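Local structure of muramidase (Sodiomyces alcalophilus, 6ZM8) at residues P3-S8 with T14-A19. The protein is a fungal lysozyme of glycoside hydrolase family 25 that hydrolyses the glycan strands of bacterial peptidoglycan. Residues are numbered along the deposited sequence; the frame is centred on the assembly and turned at random.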
ATOM      1  N   PRO A   3     -11.533   8.906  -6.452  1.00  6.23           N
ATOM      2  CA  PRO A   3     -10.742   9.448  -5.350  1.00  5.81           C
ATOM      3  C   PRO A   3     -10.712   8.522  -4.139  1.00  5.21           C
ATOM      4  O   PRO A   3     -11.714   7.891  -3.792  1.00  5.83           O
ATOM      5  CB  PRO A   3     -11.471  10.766  -4.976  1.00  7.15           C
ATOM      6  CG  PRO A   3     -12.746  10.740  -5.710  1.00  7.77           C
ATOM      7  CD  PRO A   3     -12.851   9.560  -6.534  1.00  8.02           C
ATOM      8  N   GLY A   4      -9.580   8.558  -3.449  1.00  5.04           N
ATOM      9  CA  GLY A   4      -9.470   7.951  -2.144  1.00  5.02           C
ATOM     10  C   GLY A   4      -8.285   8.565  -1.408  1.00  4.78           C
ATOM     11  O   GLY A   4      -7.767   9.610  -1.780  1.00  5.01           O
ATOM     12  N   PHE A   5      -7.872   7.899  -0.318  1.00  4.85           N
ATOM     13  CA  PHE A   5      -6.906   8.526   0.576  1.00  4.79           C
ATOM     14  C   PHE A   5      -6.221   7.438   1.412  1.00  4.51           C
ATOM     15  O   PHE A   5      -6.528   6.255   1.300  1.00  4.85           O
ATOM     16  CB  PHE A   5      -7.555   9.652   1.419  1.00  5.23           C
ATOM     17  CG  PHE A   5      -8.545   9.254   2.485  1.00  5.35           C
ATOM     18  CD1 PHE A   5      -9.810   8.749   2.178  1.00  6.21           C
ATOM     19  CD2 PHE A   5      -8.236   9.449   3.821  1.00  6.01           C
ATOM     20  CE1 PHE A   5     -10.732   8.467   3.169  1.00  6.80           C
ATOM     21  CE2 PHE A   5      -9.158   9.184   4.827  1.00  6.83           C
ATOM     22  CZ  PHE A   5     -10.415   8.709   4.493  1.00  6.83           C
ATOM     23  N   ASP A   6      -5.266   7.867   2.237  1.00  4.73           N
ATOM     24  CA  ASP A   6      -4.626   6.938   3.160  1.00  4.69           C
ATOM     25  C   ASP A   6      -4.237   7.685   4.429  1.00  4.66           C
ATOM     26  O   ASP A   6      -4.020   8.897   4.434  1.00  5.30           O
ATOM     27  CB  ASP A   6      -3.416   6.197   2.536  1.00  4.89           C
ATOM     28  CG  ASP A   6      -2.316   7.132   2.088  1.00  4.96           C
ATOM     29  OD1 ASP A   6      -1.526   7.559   2.977  1.00  5.76           O
ATOM     30  OD2 ASP A   6      -2.257   7.452   0.876  1.00  5.22           O
ATOM     31  N   ILE A   7      -4.209   6.906   5.499  1.00  4.84           N
ATOM     32  CA  ILE A   7      -4.004   7.399   6.868  1.00  5.13           C
ATOM     33  C   ILE A   7      -3.181   6.382   7.657  1.00  5.10           C
ATOM     34  O   ILE A   7      -3.081   5.195   7.326  1.00  5.38           O
ATOM     35  CB  ILE A   7      -5.349   7.671   7.572  1.00  5.69           C
ATOM     36  CG1 ILE A   7      -6.204   6.390   7.649  1.00  6.19           C
ATOM     37  CG2 ILE A   7      -6.092   8.828   6.908  1.00  6.38           C
ATOM     38  CD1 ILE A   7      -7.605   6.619   8.185  1.00  7.13           C
ATOM     39  N   SER A   8      -2.633   6.899   8.753  1.00  5.93           N
ATOM     40  CA  SER A   8      -1.876   6.108   9.721  1.00  5.92           C
ATOM     41  C   SER A   8      -2.177   6.646  11.107  1.00  6.00           C
ATOM     42  O   SER A   8      -3.042   7.518  11.294  1.00  6.68           O
ATOM     43  CB  SER A   8      -0.386   6.176   9.439  1.00  6.83           C
ATOM     44  OG  SER A   8       0.106   7.466   9.761  1.00  7.88           O
ATOM     45  N   THR A  14     -10.406  10.996  11.742  1.00 11.59           N
ATOM     46  CA  THR A  14     -10.959  10.738  10.420  1.00  9.25           C
ATOM     47  C   THR A  14     -12.447  10.483  10.556  1.00  9.60           C
ATOM     48  O   THR A  14     -12.867   9.498  11.147  1.00 11.77           O
ATOM     49  CB  THR A  14     -10.305   9.561   9.673  1.00  9.12           C
ATOM     50  OG1 THR A  14      -8.883   9.678   9.711  1.00  9.34           O
ATOM     51  CG2 THR A  14     -10.793   9.520   8.258  1.00 10.22           C
ATOM     52  N   ASP A  15     -13.241  11.403  10.037  1.00  9.41           N
ATOM     53  CA  ASP A  15     -14.711  11.276   9.964  1.00 10.16           C
ATOM     54  C   ASP A  15     -15.048  10.659   8.625  1.00  8.89           C
ATOM     55  O   ASP A  15     -14.964  11.329   7.582  1.00  8.42           O
ATOM     56  CB  ASP A  15     -15.333  12.631  10.166  1.00 11.03           C
ATOM     57  CG  ASP A  15     -16.843  12.654  10.059  1.00 12.51           C
ATOM     58  OD1 ASP A  15     -17.421  11.749   9.511  1.00 12.65           O
ATOM     59  OD2 ASP A  15     -17.407  13.699  10.462  1.00 17.09           O
ATOM     60  N   PHE A  16     -15.312   9.371   8.618  1.00  9.08           N
ATOM     61  CA  PHE A  16     -15.500   8.659   7.341  1.00  8.43           C
ATOM     62  C   PHE A  16     -16.825   9.000   6.653  1.00  8.54           C
ATOM     63  O   PHE A  16     -16.910   8.915   5.447  1.00  8.65           O
ATOM     64  CB  PHE A  16     -15.346   7.148   7.521  1.00  9.01           C
ATOM     65  CG  PHE A  16     -13.929   6.743   7.815  1.00  9.71           C
ATOM     66  CD1 PHE A  16     -13.038   6.517   6.766  1.00 10.85           C
ATOM     67  CD2 PHE A  16     -13.470   6.608   9.122  1.00 11.51           C
ATOM     68  CE1 PHE A  16     -11.719   6.127   7.077  1.00 11.30           C
ATOM     69  CE2 PHE A  16     -12.186   6.207   9.427  1.00 12.42           C
ATOM     70  CZ  PHE A  16     -11.331   5.961   8.405  1.00 12.08           C
ATOM     71  N   ALA A  17     -17.850   9.400   7.426  1.00  9.57           N
ATOM     72  CA  ALA A  17     -19.069   9.888   6.771  1.00  9.93           C
ATOM     73  C   ALA A  17     -18.744  11.155   5.957  1.00  9.51           C
ATOM     74  O   ALA A  17     -19.204  11.301   4.799  1.00  9.44           O
ATOM     75  CB  ALA A  17     -20.145  10.159   7.801  1.00 12.05           C
ATOM     76  N   ARG A  18     -17.973  12.057   6.548  1.00  9.19           N
ATOM     77  CA  ARG A  18     -17.550  13.264   5.845  1.00  9.12           C
ATOM     78  C   ARG A  18     -16.695  12.913   4.615  1.00  7.88           C
ATOM     79  O   ARG A  18     -16.840  13.504   3.543  1.00  8.45           O
ATOM     80  CB  ARG A  18     -16.783  14.192   6.798  1.00 10.47           C
ATOM     81  CG  ARG A  18     -16.122  15.397   6.145  1.00 12.75           C
ATOM     82  CD  ARG A  18     -15.353  16.229   7.179  1.00 15.19           C
ATOM     83  NE  ARG A  18     -14.398  17.116   6.497  1.00 18.51           N
ATOM     84  CZ  ARG A  18     -13.515  17.915   7.081  1.00 19.65           C
ATOM     85  NH1 ARG A  18     -12.677  18.626   6.333  1.00 23.52           N
ATOM     86  NH2 ARG A  18     -13.444  17.942   8.403  1.00 23.16           N
ATOM     87  N   ALA A  19     -15.786  11.941   4.776  1.00  7.41           N
ATOM     88  CA  ALA A  19     -14.954  11.526   3.645  1.00  7.09           C
ATOM     89  C   ALA A  19     -15.817  10.964   2.517  1.00  6.75           C
ATOM     90  O   ALA A  19     -15.564  11.258   1.332  1.00  6.92           O
ATOM     91  CB  ALA A  19     -13.927  10.530   4.110  1.00  6.92           C
TER
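Phe5 and Ile7 reach from strand 2-7 to Thr14, just before helix 16-22, and to Phe16 and Ala19 in its first turn, joining the first two elements of a beta-alpha-beta unit (strand 26-33 is the third) in this TIM-barrel-related GH25 fold. With its CG between the backbone N and the carbonyl carbon (chi1 70°), Phe5 sends its ring, which also stacks with Tyr185, out to the helix. There CZ meets Phe16 CE1 at 3.9 Å, and CE1 packs against Ala19 CB at 3.9 Å. Thr14 CG2 lies in the plane of the Phe5 ring, at its edge, 3.8 Å from CE2; the same methyl sits over the centre of one face of Phe16. Replacing Phe5 with an alanine would probably open a gap between strand and helix, Ala19 CB losing its packing against the ring and Thr14 CG2 keeping only the Phe16 face. Ile7 extends CD1 to Phe16 CZ (3.8 Å) and, tip to tip, to Thr14 OG1, the one polar atom in a contact made mostly of carbon-to-carbon packing. Asp15, the N-cap residue, takes a nearly straight bond from Arg18 N to OD1 (3.0 Å, 169°), the donor standing above the carboxylate plane.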